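Local structure of glycerate dehydrogenase related protein (3GVX) at residues 8-14 with 27-31; 34-40 with 48-54; 124-130 with 146-152; 130-135 with 155-160. The protein probably reduces hydroxypyruvate or glyoxylate with NAD(P)H, and belongs to the D-isomer specific 2-hydroxyacid dehydrogenase family. One frame throughout, in Å; residues are numbered along the deposited sequence.

Interaction 1 of 4, residues 8-14 with 27-31; sequences PADGHVR and HWYPD
Pro-8 and Tyr-29 are the nearest CA pair across the two segments, 5.9 Å apart. Segment 8-14 is a loop that turns into the start of helix 11-20. Segment 27-31 leaves strand 26-28 and passes through a cis peptide bond before Pro-30. Side chains carry the contact. The guanidinium of Arg-14 lies flat over the indole of Trp-28, with the planes 17° apart. The arginine chain and the indole are laid head to tail. Trp-28 CG is anti to its carbonyl carbon (chi1 -55°), which sets the indole against the Arg-14 chain. NH2 of Arg-14 ends 3.4 Å from CB of Trp-28, and the cation-pi contact with the five-membered ring is off-centre. Nearer the backbone, CG of Arg-14 sits over the six-membered ring as a CH-pi contact, 3.5 Å from its centroid. This joins the helix to the second strand of the beta-alpha-beta unit formed by 3-5, 11-20 and 26-28. Asp-10 is the N-cap of the helix. Its OD1 accepts from Val-13 N at 3.0 Å. CB of Ala-9 also meets Trp-28, 3.5 Å from CZ3, and CG1 of Val-13 lies more loosely at the ring edge. With an alanine here instead of Trp-28, the Arg-14 guanidinium would probably lose the surface it stacks on, and CB of Ala-9 its ring neighbour. The Pro-8 ring runs alongside the Tyr-29 ring, CG of Pro-8 3.7 Å from CE2 of Tyr-29.

Interaction 2 of 4, residues 34-40 with 48-54; sequences DAEAQVI and KRTKMIQ
The Asp-34 carboxylate takes bonds from the backbone N of Lys-48 and of Arg-49. Lys-48 N gives a nearly straight bond of 2.8 Å to the syn lone pair of Asp-34 OD2. Arg-49 N reaches Asp-34 OD1 at 3.0 Å, from above the carboxylate plane. Asp-34 CG stands anti to the backbone N (chi1 -154°), which turns the carboxylate to these amides. Arg-49 bends back at chi3, and its NH1 bonds to Asp-34 O at 2.9 Å, in the guanidinium plane. A water links Asp-34 OD1, Ala-35 O and Thr-50 OG1; that hydroxyl is also bonded to Gly-47 N. Next along, Glu-36 O accepts from both Lys-51 N and Met-52 N. Lys-51 NZ meets Glu-36 OE1 at 3.0 Å in a salt bridge, from above the carboxylate plane. Glu-36 CG lies over a face of the Arg-49 guanidinium. From here strands 37-40 and 52-55 pair in parallel within the five-stranded sheet. Gln-54 N bonds to Gln-38 O at 2.7 Å, and Ile-40 CD1 packs on Ile-53 CG2. Helix 266-279 covers the face bearing Val-39 and Met-52. Asp-2 forms a salt bridge with Arg-49. Glu-36 OE1 is a long 3.8 Å from Arg-49 NH2 and well out of the guanidinium plane. That pair is probably held by charge alone, while Lys-51 gives Glu-36 a direct charged partner.

Interaction 3 of 4, residues 124-130 with 146-152; sequences ALGILGY and MRVIAYT
Ile-127 CD1 meets Val-148 CG1 at 3.8 Å. Ile-127 CG1 is anti to the carbonyl carbon (chi1 -59°), which carries CD1 to that methyl. Both residues belong to the first beta-alpha-beta unit of the Rossmann-type domain: strand 124-128, helix 132-143, strand 147-151. Helix 132-143 packs on the face that carries Leu-125 and Val-148. On this face the methyl CE of selenomethionine Met-146 also touches Leu-125 CB, at 4.0 Å. On the other face Ala-124 CB meets Ile-149 CD1, while Leu-128 packs alongside Tyr-151. Helix 167-172 covers Ile-149 and Tyr-151. Beyond the strand ends, Tyr-130 CB rests 3.6 Å from Thr-152 CB. The strands are parallel and bonded by their backbones, starting from Leu-125 N with Arg-147 O. At Gly-129 a CB would press on the carbonyl O of Leu-128 at these backbone angles, which favours glycine. It fits the first glycine of the GxGxxG pattern. Here Gly-129 N bonds to Tyr-151 O at 2.9 Å.

Interaction 4 of 4, residues 130-135 with 155-160; sequences YGGIGR and SVDQNV
Asp-157 OD1 is gripped by two donors from opposite faces of its carboxylate. Tyr-130 OH donates to it at 2.8 Å, on the syn side. Asn-159 N comes from the other face at 2.9 Å and closes an Asx turn. Asp-157 CG sits between the backbone N and the carbonyl carbon (chi1 53°), which brings OD1 to the hydroxyl. The carboxylate meets the tyrosine ring at its edge, with 86° between planes. Val-160 CG2 makes a CH-pi contact over one ring face, 3.4 Å from Tyr-130 CZ. This places the loop 155-160 against the glycine-rich turn after strand 124-128. Gly-131 and Gly-134 fit the GxGxxG pattern of a Rossmann-type dinucleotide site, and Gly-131 is the N-cap of helix 132-143. A CB on Gly-134 would be crowded by Tyr-130 CD1. A phenylalanine in place of Tyr-130 would probably leave Asp-157 OD1 without its hydroxyl donor and the loop less firmly held. Arg-135 reaches back along an extended chain, and its guanidinium lies with one face over Tyr-130 CD2. Its NE and NH2 bond weakly to Tyr-130 O. Two waters join Arg-135 to Asp-157 OD2, one through NH1 and the other through the backbone O. The second also bonds Asn-159 ND2.

In the fold
The four contacts fall into two groups. Interactions 1 and 2 come first along the chain, one after the other, with centres about 15 Å apart. Both reach the parallel sheet of five strands, in the order 26-28, 3-5, 37-40, 52-55, 73-75. Interactions 3 and 4 lie in the NAD-binding region, with centres about 8 Å apart. Interaction 3 joins neighbouring strands of the parallel seven-stranded sheet, and helix 132-143 links it to interaction 4. The two share Tyr-130, and their segments alternate along the chain. Interactions 1 and 3 are about 42 Å apart, centre to centre, on opposite sides of the chain's centre. This fits the two-domain build of the family, in which cofactor and substrate probably bind in the cleft between domains.

Interaction 1 of 4, residues 8-14 with 27-31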
loop_
_atom_site.group_PDB
_atom_site.type_symbol
_atom_site.label_atom_id
_atom_site.label_comp_id
_atom_site.label_asym_id
_atom_site.label_seq_id
_atom_site.Cartn_x
_atom_site.Cartn_y
_atom_site.Cartn_z
ATOM N N PRO B 8 8.035 34.022 8.899
ATOM C CA PRO B 8 6.952 34.526 8.055
ATOM C C PRO B 8 6.118 33.332 7.596
ATOM O O PRO B 8 6.647 32.364 7.053
ATOM C CB PRO B 8 7.705 35.204 6.907
ATOM C CG PRO B 8 9.039 35.558 7.537
ATOM C CD PRO B 8 9.342 34.323 8.298
ATOM N N ALA B 9 4.818 33.388 7.841
ATOM C CA ALA B 9 3.949 32.288 7.458
ATOM C C ALA B 9 2.697 32.835 6.798
ATOM O O ALA B 9 2.172 33.863 7.208
ATOM C CB ALA B 9 3.592 31.466 8.690
ATOM N N ASP B 10 2.217 32.168 5.760
ATOM C CA ASP B 10 1.014 32.670 5.122
ATOM C C ASP B 10 -0.269 32.129 5.725
ATOM O O ASP B 10 -0.263 31.450 6.765
ATOM C CB ASP B 10 1.033 32.403 3.619
ATOM C CG ASP B 10 1.228 30.947 3.284
ATOM O OD1 ASP B 10 0.419 30.101 3.720
ATOM O OD2 ASP B 10 2.203 30.639 2.577
ATOM N N GLY B 11 -1.371 32.475 5.063
ATOM C CA GLY B 11 -2.694 32.072 5.494
ATOM C C GLY B 11 -2.871 30.575 5.437
ATOM O O GLY B 11 -3.617 30.017 6.238
ATOM N N HIS B 12 -2.196 29.919 4.496
ATOM C CA HIS B 12 -2.289 28.467 4.392
ATOM C C HIS B 12 -1.697 27.867 5.660
ATOM O O HIS B 12 -2.336 27.086 6.373
ATOM C CB HIS B 12 -1.514 27.953 3.179
ATOM C CG HIS B 12 -1.857 26.547 2.802
ATOM N ND1 HIS B 12 -1.279 25.894 1.732
ATOM C CD2 HIS B 12 -2.747 25.676 3.336
ATOM C CE1 HIS B 12 -1.796 24.683 1.627
ATOM N NE2 HIS B 12 -2.687 24.526 2.586
ATOM N N VAL B 13 -0.457 28.249 5.923
ATOM C CA VAL B 13 0.251 27.797 7.100
ATOM C C VAL B 13 -0.605 28.153 8.308
ATOM O O VAL B 13 -0.879 27.313 9.156
ATOM C CB VAL B 13 1.638 28.474 7.164
ATOM C CG1 VAL B 13 2.413 27.982 8.374
ATOM C CG2 VAL B 13 2.401 28.224 5.845
ATOM N N ARG B 14 -1.074 29.390 8.356
ATOM C CA ARG B 14 -1.905 29.828 9.464
ATOM C C ARG B 14 -3.156 29.001 9.690
ATOM O O ARG B 14 -3.464 28.675 10.829
ATOM C CB ARG B 14 -2.277 31.293 9.295
ATOM C CG ARG B 14 -1.404 32.232 10.080
ATOM C CD ARG B 14 -0.873 33.347 9.230
ATOM N NE ARG B 14 -0.592 34.507 10.061
ATOM C CZ ARG B 14 0.430 35.332 9.894
ATOM N NH1 ARG B 14 1.291 35.129 8.918
ATOM N NH2 ARG B 14 0.581 36.357 10.710
ATOM N N HIS B 27 0.958 33.091 18.144
ATOM C CA HIS B 27 1.584 34.351 17.889
ATOM C C HIS B 27 2.414 34.177 16.660
ATOM O O HIS B 27 3.024 33.130 16.428
ATOM C CB HIS B 27 2.426 34.767 19.075
ATOM C CG HIS B 27 1.638 34.929 20.327
ATOM N ND1 HIS B 27 1.122 36.134 20.741
ATOM C CD2 HIS B 27 1.206 34.011 21.223
ATOM C CE1 HIS B 27 0.411 35.955 21.840
ATOM N NE2 HIS B 27 0.447 34.674 22.153
ATOM N N TRP B 28 2.411 35.221 15.857
ATOM C CA TRP B 28 3.125 35.184 14.626
ATOM C C TRP B 28 4.143 36.249 14.477
ATOM O O TRP B 28 3.984 37.402 14.875
ATOM C CB TRP B 28 2.165 35.220 13.447
ATOM C CG TRP B 28 1.163 34.147 13.533
ATOM C CD1 TRP B 28 0.015 34.172 14.260
ATOM C CD2 TRP B 28 1.235 32.850 12.939
ATOM N NE1 TRP B 28 -0.636 32.983 14.157
ATOM C CE2 TRP B 28 0.083 32.150 13.346
ATOM C CE3 TRP B 28 2.149 32.215 12.094
ATOM C CZ2 TRP B 28 -0.177 30.837 12.952
ATOM C CZ3 TRP B 28 1.893 30.912 11.701
ATOM C CH2 TRP B 28 0.732 30.238 12.126
ATOM N N TYR B 29 5.218 35.805 13.873
ATOM C CA TYR B 29 6.336 36.630 13.574
ATOM C C TYR B 29 5.862 37.724 12.612
ATOM O O TYR B 29 5.055 37.458 11.724
ATOM C CB TYR B 29 7.379 35.748 12.933
ATOM C CG TYR B 29 8.506 36.530 12.385
ATOM C CD1 TYR B 29 9.556 36.924 13.195
ATOM C CD2 TYR B 29 8.521 36.906 11.054
ATOM C CE1 TYR B 29 10.600 37.687 12.693
ATOM C CE2 TYR B 29 9.551 37.672 10.535
ATOM C CZ TYR B 29 10.595 38.052 11.359
ATOM O OH TYR B 29 11.643 38.767 10.843
ATOM N N PRO B 30 6.381 38.959 12.758
ATOM C CA PRO B 30 7.374 39.372 13.746
ATOM C C PRO B 30 6.810 39.959 15.042
ATOM O O PRO B 30 7.444 40.807 15.664
ATOM C CB PRO B 30 8.196 40.379 12.965
ATOM C CG PRO B 30 7.092 41.168 12.268
ATOM C CD PRO B 30 6.054 40.091 11.865
ATOM N N ASP B 31 5.628 39.519 15.457
ATOM C CA ASP B 31 5.074 40.021 16.707
ATOM C C ASP B 31 5.389 39.083 17.832
ATOM O O ASP B 31 4.538 38.409 18.416
ATOM C CB ASP B 31 3.595 40.276 16.566
ATOM C CG ASP B 31 3.333 41.401 15.607
ATOM O OD1 ASP B 31 3.778 42.535 15.885
ATOM O OD2 ASP B 31 2.713 41.153 14.561
#

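Interaction 2 of 4, residues 34-40 with 48-54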
loop_
_atom_site.group_PDB
_atom_site.type_symbol
_atom_site.label_atom_id
_atom_site.label_comp_id
_atom_site.label_asym_id
_atom_site.label_seq_id
_atom_site.Cartn_x
_atom_site.Cartn_y
_atom_site.Cartn_z
ATOM N N ASP B 34 6.840 35.779 24.184
ATOM C CA ASP B 34 7.489 34.809 25.047
ATOM C C ASP B 34 6.553 33.636 25.280
ATOM O O ASP B 34 5.854 33.586 26.291
ATOM C CB ASP B 34 7.819 35.463 26.392
ATOM C CG ASP B 34 8.995 34.815 27.082
ATOM O OD1 ASP B 34 9.211 33.607 26.858
ATOM O OD2 ASP B 34 9.697 35.500 27.853
ATOM N N ALA B 35 6.535 32.687 24.354
ATOM C CA ALA B 35 5.653 31.533 24.483
ATOM C C ALA B 35 6.339 30.267 24.995
ATOM O O ALA B 35 7.571 30.171 25.045
ATOM C CB ALA B 35 4.968 31.253 23.143
ATOM N N GLU B 36 5.518 29.304 25.398
ATOM C CA GLU B 36 6.014 28.031 25.877
ATOM C C GLU B 36 6.564 27.227 24.715
ATOM O O GLU B 36 7.523 26.491 24.867
ATOM C CB GLU B 36 4.903 27.259 26.551
ATOM C CG GLU B 36 4.641 27.752 27.937
ATOM C CD GLU B 36 3.575 26.950 28.651
ATOM O OE1 GLU B 36 3.593 26.922 29.899
ATOM O OE2 GLU B 36 2.713 26.350 27.973
ATOM N N ALA B 37 5.951 27.383 23.551
ATOM C CA ALA B 37 6.403 26.670 22.386
ATOM C C ALA B 37 6.774 27.621 21.274
ATOM O O ALA B 37 6.114 28.640 21.034
ATOM C CB ALA B 37 5.337 25.692 21.929
ATOM N N GLN B 38 7.866 27.287 20.611
ATOM C CA GLN B 38 8.356 28.087 19.511
ATOM C C GLN B 38 8.601 27.177 18.322
ATOM O O GLN B 38 9.240 26.133 18.445
ATOM C CB GLN B 38 9.650 28.791 19.913
ATOM C CG GLN B 38 10.126 29.816 18.923
ATOM C CD GLN B 38 11.303 30.596 19.461
ATOM O OE1 GLN B 38 11.205 31.241 20.505
ATOM N NE2 GLN B 38 12.424 30.538 18.760
ATOM N N VAL B 39 8.071 27.561 17.171
ATOM C CA VAL B 39 8.267 26.779 15.960
ATOM C C VAL B 39 9.268 27.580 15.148
ATOM O O VAL B 39 9.098 28.777 14.951
ATOM C CB VAL B 39 6.956 26.617 15.171
ATOM C CG1 VAL B 39 7.180 25.682 13.989
ATOM C CG2 VAL B 39 5.850 26.105 16.093
ATOM N N ILE B 40 10.312 26.921 14.673
ATOM C CA ILE B 40 11.349 27.618 13.951
ATOM C C ILE B 40 11.834 26.914 12.709
ATOM O O ILE B 40 11.499 25.768 12.433
ATOM C CB ILE B 40 12.594 27.793 14.849
ATOM C CG1 ILE B 40 13.292 26.438 14.999
ATOM C CG2 ILE B 40 12.196 28.291 16.242
ATOM C CD1 ILE B 40 14.633 26.479 15.726
ATOM N N LYS B 48 11.595 33.649 28.710
ATOM C CA LYS B 48 11.517 33.266 30.096
ATOM C C LYS B 48 10.567 32.113 30.282
ATOM O O LYS B 48 10.639 31.403 31.279
ATOM C CB LYS B 48 11.033 34.438 30.922
ATOM C CG LYS B 48 12.121 35.346 31.362
ATOM C CD LYS B 48 11.518 36.534 32.037
ATOM C CE LYS B 48 12.567 37.259 32.826
ATOM N NZ LYS B 48 12.346 38.705 32.664
ATOM N N ARG B 49 9.677 31.917 29.322
ATOM C CA ARG B 49 8.702 30.846 29.436
ATOM C C ARG B 49 8.953 29.671 28.494
ATOM O O ARG B 49 8.180 28.714 28.466
ATOM C CB ARG B 49 7.306 31.428 29.196
ATOM C CG ARG B 49 7.027 32.649 30.037
ATOM C CD ARG B 49 5.619 33.154 29.838
ATOM N NE ARG B 49 4.636 32.099 30.051
ATOM C CZ ARG B 49 3.888 31.569 29.086
ATOM N NH1 ARG B 49 4.009 31.997 27.837
ATOM N NH2 ARG B 49 3.026 30.603 29.371
ATOM N N THR B 50 10.044 29.750 27.736
ATOM C CA THR B 50 10.380 28.721 26.756
ATOM C C THR B 50 10.522 27.329 27.350
ATOM O O THR B 50 11.278 27.113 28.295
ATOM C CB THR B 50 11.705 29.023 26.027
ATOM O OG1 THR B 50 11.767 30.405 25.660
ATOM C CG2 THR B 50 11.820 28.155 24.786
ATOM N N LYS B 51 9.794 26.380 26.782
ATOM C CA LYS B 51 9.861 24.999 27.228
ATOM C C LYS B 51 10.211 24.114 26.074
ATOM O O LYS B 51 10.858 23.096 26.228
ATOM C CB LYS B 51 8.519 24.523 27.734
ATOM C CG LYS B 51 8.023 25.143 28.983
ATOM C CD LYS B 51 6.646 24.586 29.218
ATOM C CE LYS B 51 6.149 24.881 30.602
ATOM N NZ LYS B 51 4.794 24.297 30.750
HETATM N N MSE B 52 9.751 24.511 24.903
HETATM C CA MSE B 52 9.952 23.683 23.737
HETATM C C MSE B 52 10.164 24.423 22.442
HETATM O O MSE B 52 9.488 25.407 22.155
HETATM C CB MSE B 52 8.766 22.716 23.609
HETATM C CG MSE B 52 8.803 21.756 22.407
HETATM SE SE MSE B 52 8.374 22.648 20.893
HETATM C CE MSE B 52 7.375 21.778 20.155
ATOM N N ILE B 53 11.095 23.906 21.652
ATOM C CA ILE B 53 11.412 24.476 20.363
ATOM C C ILE B 53 11.244 23.415 19.297
ATOM O O ILE B 53 11.846 22.344 19.366
ATOM C CB ILE B 53 12.855 25.012 20.352
ATOM C CG1 ILE B 53 13.003 26.066 21.458
ATOM C CG2 ILE B 53 13.201 25.591 18.984
ATOM C CD1 ILE B 53 14.393 26.610 21.635
ATOM N N GLN B 54 10.419 23.721 18.306
ATOM C CA GLN B 54 10.134 22.788 17.221
ATOM C C GLN B 54 10.642 23.235 15.853
ATOM O O GLN B 54 10.111 24.177 15.270
ATOM C CB GLN B 54 8.628 22.554 17.129
ATOM C CG GLN B 54 8.227 21.635 16.003
ATOM C CD GLN B 54 8.469 20.179 16.324
ATOM O OE1 GLN B 54 7.904 19.636 17.275
ATOM N NE2 GLN B 54 9.322 19.534 15.530
HETATM O O HOH W 1 9.693 31.711 24.859
#

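Interaction 3 of 4, residues 124-130 with 146-152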
loop_
_atom_site.group_PDB
_atom_site.type_symbol
_atom_site.label_atom_id
_atom_site.label_comp_id
_atom_site.label_asym_id
_atom_site.label_seq_id
_atom_site.Cartn_x
_atom_site.Cartn_y
_atom_site.Cartn_z
ATOM N N ALA B 124 5.519 -12.980 4.917
ATOM C CA ALA B 124 6.527 -12.495 5.835
ATOM C C ALA B 124 7.437 -11.449 5.204
ATOM O O ALA B 124 8.153 -11.713 4.235
ATOM C CB ALA B 124 7.343 -13.672 6.369
ATOM N N LEU B 125 7.384 -10.246 5.759
ATOM C CA LEU B 125 8.212 -9.141 5.291
ATOM C C LEU B 125 9.384 -8.965 6.260
ATOM O O LEU B 125 9.190 -8.637 7.436
ATOM C CB LEU B 125 7.397 -7.848 5.217
ATOM C CG LEU B 125 8.201 -6.555 5.053
ATOM C CD1 LEU B 125 9.028 -6.586 3.765
ATOM C CD2 LEU B 125 7.245 -5.379 5.088
ATOM N N GLY B 126 10.592 -9.204 5.763
ATOM C CA GLY B 126 11.786 -9.058 6.571
ATOM C C GLY B 126 12.361 -7.663 6.405
ATOM O O GLY B 126 12.588 -7.205 5.284
ATOM N N ILE B 127 12.577 -6.971 7.521
ATOM C CA ILE B 127 13.134 -5.626 7.470
ATOM C C ILE B 127 14.532 -5.593 8.051
ATOM O O ILE B 127 14.784 -6.029 9.174
ATOM C CB ILE B 127 12.281 -4.589 8.229
ATOM C CG1 ILE B 127 10.869 -4.555 7.646
ATOM C CG2 ILE B 127 12.926 -3.211 8.117
ATOM C CD1 ILE B 127 9.881 -3.815 8.501
ATOM N N LEU B 128 15.438 -5.062 7.255
ATOM C CA LEU B 128 16.821 -4.954 7.643
ATOM C C LEU B 128 17.042 -3.524 8.118
ATOM O O LEU B 128 17.057 -2.585 7.320
ATOM C CB LEU B 128 17.697 -5.269 6.440
ATOM C CG LEU B 128 19.188 -5.448 6.703
ATOM C CD1 LEU B 128 19.419 -6.626 7.654
ATOM C CD2 LEU B 128 19.894 -5.663 5.363
ATOM N N GLY B 129 17.203 -3.358 9.425
ATOM C CA GLY B 129 17.382 -2.031 9.974
ATOM C C GLY B 129 16.019 -1.551 10.413
ATOM O O GLY B 129 15.112 -1.392 9.591
ATOM N N TYR B 130 15.852 -1.319 11.706
ATOM C CA TYR B 130 14.556 -0.890 12.178
ATOM C C TYR B 130 14.479 0.527 12.680
ATOM O O TYR B 130 14.256 0.789 13.870
ATOM C CB TYR B 130 14.031 -1.823 13.252
ATOM C CG TYR B 130 12.527 -1.823 13.263
ATOM C CD1 TYR B 130 11.811 -2.183 12.125
ATOM C CD2 TYR B 130 11.815 -1.450 14.396
ATOM C CE1 TYR B 130 10.417 -2.171 12.115
ATOM C CE2 TYR B 130 10.420 -1.433 14.399
ATOM C CZ TYR B 130 9.730 -1.799 13.257
ATOM O OH TYR B 130 8.365 -1.798 13.277
HETATM N N MSE B 146 0.528 -8.337 6.556
HETATM C CA MSE B 146 1.790 -9.056 6.481
HETATM C C MSE B 146 2.321 -9.350 7.866
HETATM O O MSE B 146 1.940 -8.709 8.829
HETATM C CB MSE B 146 2.815 -8.229 5.710
HETATM C CG MSE B 146 2.250 -7.599 4.447
HETATM SE SE MSE B 146 3.578 -6.855 3.460
HETATM C CE MSE B 146 4.253 -8.181 2.838
ATOM N N ARG B 147 3.217 -10.318 7.943
ATOM C CA ARG B 147 3.869 -10.696 9.182
ATOM C C ARG B 147 5.201 -9.959 9.082
ATOM O O ARG B 147 5.778 -9.874 7.999
ATOM C CB ARG B 147 4.067 -12.212 9.198
ATOM C CG ARG B 147 4.838 -12.768 10.367
ATOM C CD ARG B 147 5.031 -14.292 10.194
ATOM N NE ARG B 147 5.578 -14.905 11.396
ATOM C CZ ARG B 147 4.996 -14.849 12.589
ATOM N NH1 ARG B 147 3.839 -14.209 12.736
ATOM N NH2 ARG B 147 5.578 -15.418 13.636
ATOM N N VAL B 148 5.705 -9.427 10.188
ATOM C CA VAL B 148 6.951 -8.678 10.122
ATOM C C VAL B 148 8.120 -9.236 10.914
ATOM O O VAL B 148 8.017 -9.529 12.096
ATOM C CB VAL B 148 6.709 -7.198 10.508
ATOM C CG1 VAL B 148 8.027 -6.441 10.575
ATOM C CG2 VAL B 148 5.759 -6.553 9.481
ATOM N N ILE B 149 9.237 -9.392 10.223
ATOM C CA ILE B 149 10.450 -9.894 10.818
ATOM C C ILE B 149 11.473 -8.776 10.729
ATOM O O ILE B 149 11.662 -8.152 9.680
ATOM C CB ILE B 149 10.924 -11.158 10.085
ATOM C CG1 ILE B 149 9.876 -12.255 10.298
ATOM C CG2 ILE B 149 12.306 -11.586 10.593
ATOM C CD1 ILE B 149 9.784 -13.249 9.197
ATOM N N ALA B 150 12.106 -8.496 11.855
ATOM C CA ALA B 150 13.064 -7.426 11.881
ATOM C C ALA B 150 14.414 -7.852 12.363
ATOM O O ALA B 150 14.570 -8.699 13.245
ATOM C CB ALA B 150 12.548 -6.278 12.727
ATOM N N TYR B 151 15.405 -7.272 11.726
ATOM C CA TYR B 151 16.755 -7.523 12.113
ATOM C C TYR B 151 17.254 -6.155 12.506
ATOM O O TYR B 151 17.387 -5.264 11.660
ATOM C CB TYR B 151 17.578 -8.055 10.959
ATOM C CG TYR B 151 19.030 -7.960 11.303
ATOM C CD1 TYR B 151 19.610 -8.834 12.212
ATOM C CD2 TYR B 151 19.790 -6.901 10.837
ATOM C CE1 TYR B 151 20.918 -8.646 12.660
ATOM C CE2 TYR B 151 21.095 -6.703 11.272
ATOM C CZ TYR B 151 21.654 -7.577 12.188
ATOM O OH TYR B 151 22.945 -7.373 12.621
ATOM N N THR B 152 17.525 -5.976 13.789
ATOM C CA THR B 152 17.967 -4.673 14.221
ATOM C C THR B 152 18.896 -4.581 15.395
ATOM O O THR B 152 18.987 -5.466 16.242
ATOM C CB THR B 152 16.796 -3.775 14.577
ATOM O OG1 THR B 152 17.284 -2.465 14.882
ATOM C CG2 THR B 152 16.064 -4.335 15.792
#

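Interaction 4 of 4, residues 130-135 with 155-160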
loop_
_atom_site.group_PDB
_atom_site.type_symbol
_atom_site.label_atom_id
_atom_site.label_comp_id
_atom_site.label_asym_id
_atom_site.label_seq_id
_atom_site.Cartn_x
_atom_site.Cartn_y
_atom_site.Cartn_z
ATOM N N TYR B 130 15.852 -1.319 11.706
ATOM C CA TYR B 130 14.556 -0.890 12.178
ATOM C C TYR B 130 14.479 0.527 12.680
ATOM O O TYR B 130 14.256 0.789 13.870
ATOM C CB TYR B 130 14.031 -1.823 13.252
ATOM C CG TYR B 130 12.527 -1.823 13.263
ATOM C CD1 TYR B 130 11.811 -2.183 12.125
ATOM C CD2 TYR B 130 11.815 -1.450 14.396
ATOM C CE1 TYR B 130 10.417 -2.171 12.115
ATOM C CE2 TYR B 130 10.420 -1.433 14.399
ATOM C CZ TYR B 130 9.730 -1.799 13.257
ATOM O OH TYR B 130 8.365 -1.798 13.277
ATOM N N GLY B 131 14.644 1.456 11.754
ATOM C CA GLY B 131 14.574 2.852 12.108
ATOM C C GLY B 131 13.255 3.510 11.691
ATOM O O GLY B 131 12.220 2.841 11.604
ATOM N N GLY B 132 13.294 4.819 11.464
ATOM C CA GLY B 132 12.106 5.546 11.063
ATOM C C GLY B 132 11.430 4.954 9.845
ATOM O O GLY B 132 10.211 4.842 9.788
ATOM N N ILE B 133 12.230 4.553 8.870
ATOM C CA ILE B 133 11.693 3.971 7.659
ATOM C C ILE B 133 11.151 2.576 7.912
ATOM O O ILE B 133 10.043 2.249 7.504
ATOM C CB ILE B 133 12.765 3.935 6.571
ATOM C CG1 ILE B 133 13.157 5.379 6.225
ATOM C CG2 ILE B 133 12.278 3.112 5.385
ATOM C CD1 ILE B 133 14.256 5.512 5.215
ATOM N N GLY B 134 11.932 1.772 8.617
ATOM C CA GLY B 134 11.508 0.427 8.936
ATOM C C GLY B 134 10.246 0.396 9.773
ATOM O O GLY B 134 9.420 -0.500 9.612
ATOM N N ARG B 135 10.086 1.369 10.665
ATOM C CA ARG B 135 8.899 1.423 11.509
ATOM C C ARG B 135 7.663 1.783 10.718
ATOM O O ARG B 135 6.609 1.205 10.913
ATOM C CB ARG B 135 9.111 2.406 12.662
ATOM C CG ARG B 135 10.154 1.909 13.657
ATOM C CD ARG B 135 10.672 2.972 14.615
ATOM N NE ARG B 135 11.891 2.488 15.258
ATOM C CZ ARG B 135 11.949 1.861 16.427
ATOM N NH1 ARG B 135 10.852 1.643 17.126
ATOM N NH2 ARG B 135 13.115 1.412 16.870
ATOM N N SER B 155 15.670 -2.418 19.647
ATOM C CA SER B 155 14.468 -1.611 19.676
ATOM C C SER B 155 13.603 -1.913 18.473
ATOM O O SER B 155 13.959 -1.638 17.325
ATOM C CB SER B 155 14.786 -0.112 19.734
ATOM O OG SER B 155 13.717 0.597 20.320
ATOM N N VAL B 156 12.476 -2.537 18.761
ATOM C CA VAL B 156 11.498 -2.854 17.753
ATOM C C VAL B 156 10.266 -2.424 18.479
ATOM O O VAL B 156 10.306 -2.145 19.678
ATOM C CB VAL B 156 11.398 -4.370 17.448
ATOM C CG1 VAL B 156 12.685 -4.858 16.808
ATOM C CG2 VAL B 156 11.029 -5.142 18.715
ATOM N N ASP B 157 9.168 -2.336 17.768
ATOM C CA ASP B 157 7.969 -1.951 18.440
ATOM C C ASP B 157 6.976 -3.070 18.322
ATOM O O ASP B 157 7.320 -4.217 18.051
ATOM C CB ASP B 157 7.406 -0.671 17.843
ATOM C CG ASP B 157 7.226 -0.759 16.348
ATOM O OD1 ASP B 157 7.183 -1.878 15.809
ATOM O OD2 ASP B 157 7.125 0.293 15.700
ATOM N N GLN B 158 5.729 -2.715 18.538
ATOM C CA GLN B 158 4.659 -3.666 18.476
ATOM C C GLN B 158 4.346 -4.170 17.066
ATOM O O GLN B 158 3.672 -5.170 16.938
ATOM C CB GLN B 158 3.401 -3.038 19.046
ATOM C CG GLN B 158 2.482 -2.580 17.948
ATOM C CD GLN B 158 1.827 -1.272 18.264
ATOM O OE1 GLN B 158 0.736 -1.231 18.836
ATOM N NE2 GLN B 158 2.496 -0.181 17.905
ATOM N N ASN B 159 4.787 -3.494 16.007
ATOM C CA ASN B 159 4.462 -3.999 14.678
ATOM C C ASN B 159 5.457 -5.028 14.152
ATOM O O ASN B 159 5.490 -5.329 12.964
ATOM C CB ASN B 159 4.301 -2.855 13.677
ATOM C CG ASN B 159 3.037 -2.082 13.892
ATOM O OD1 ASN B 159 2.028 -2.630 14.335
ATOM N ND2 ASN B 159 3.076 -0.795 13.578
ATOM N N VAL B 160 6.265 -5.565 15.055
ATOM C CA VAL B 160 7.239 -6.580 14.695
ATOM C C VAL B 160 6.868 -7.909 15.330
ATOM O O VAL B 160 6.712 -7.998 16.540
ATOM C CB VAL B 160 8.644 -6.223 15.173
ATOM C CG1 VAL B 160 9.567 -7.404 14.907
ATOM C CG2 VAL B 160 9.151 -4.949 14.493
HETATM O O HOH W 2 5.817 0.443 13.372
HETATM O O HOH W 3 8.145 2.903 16.355
#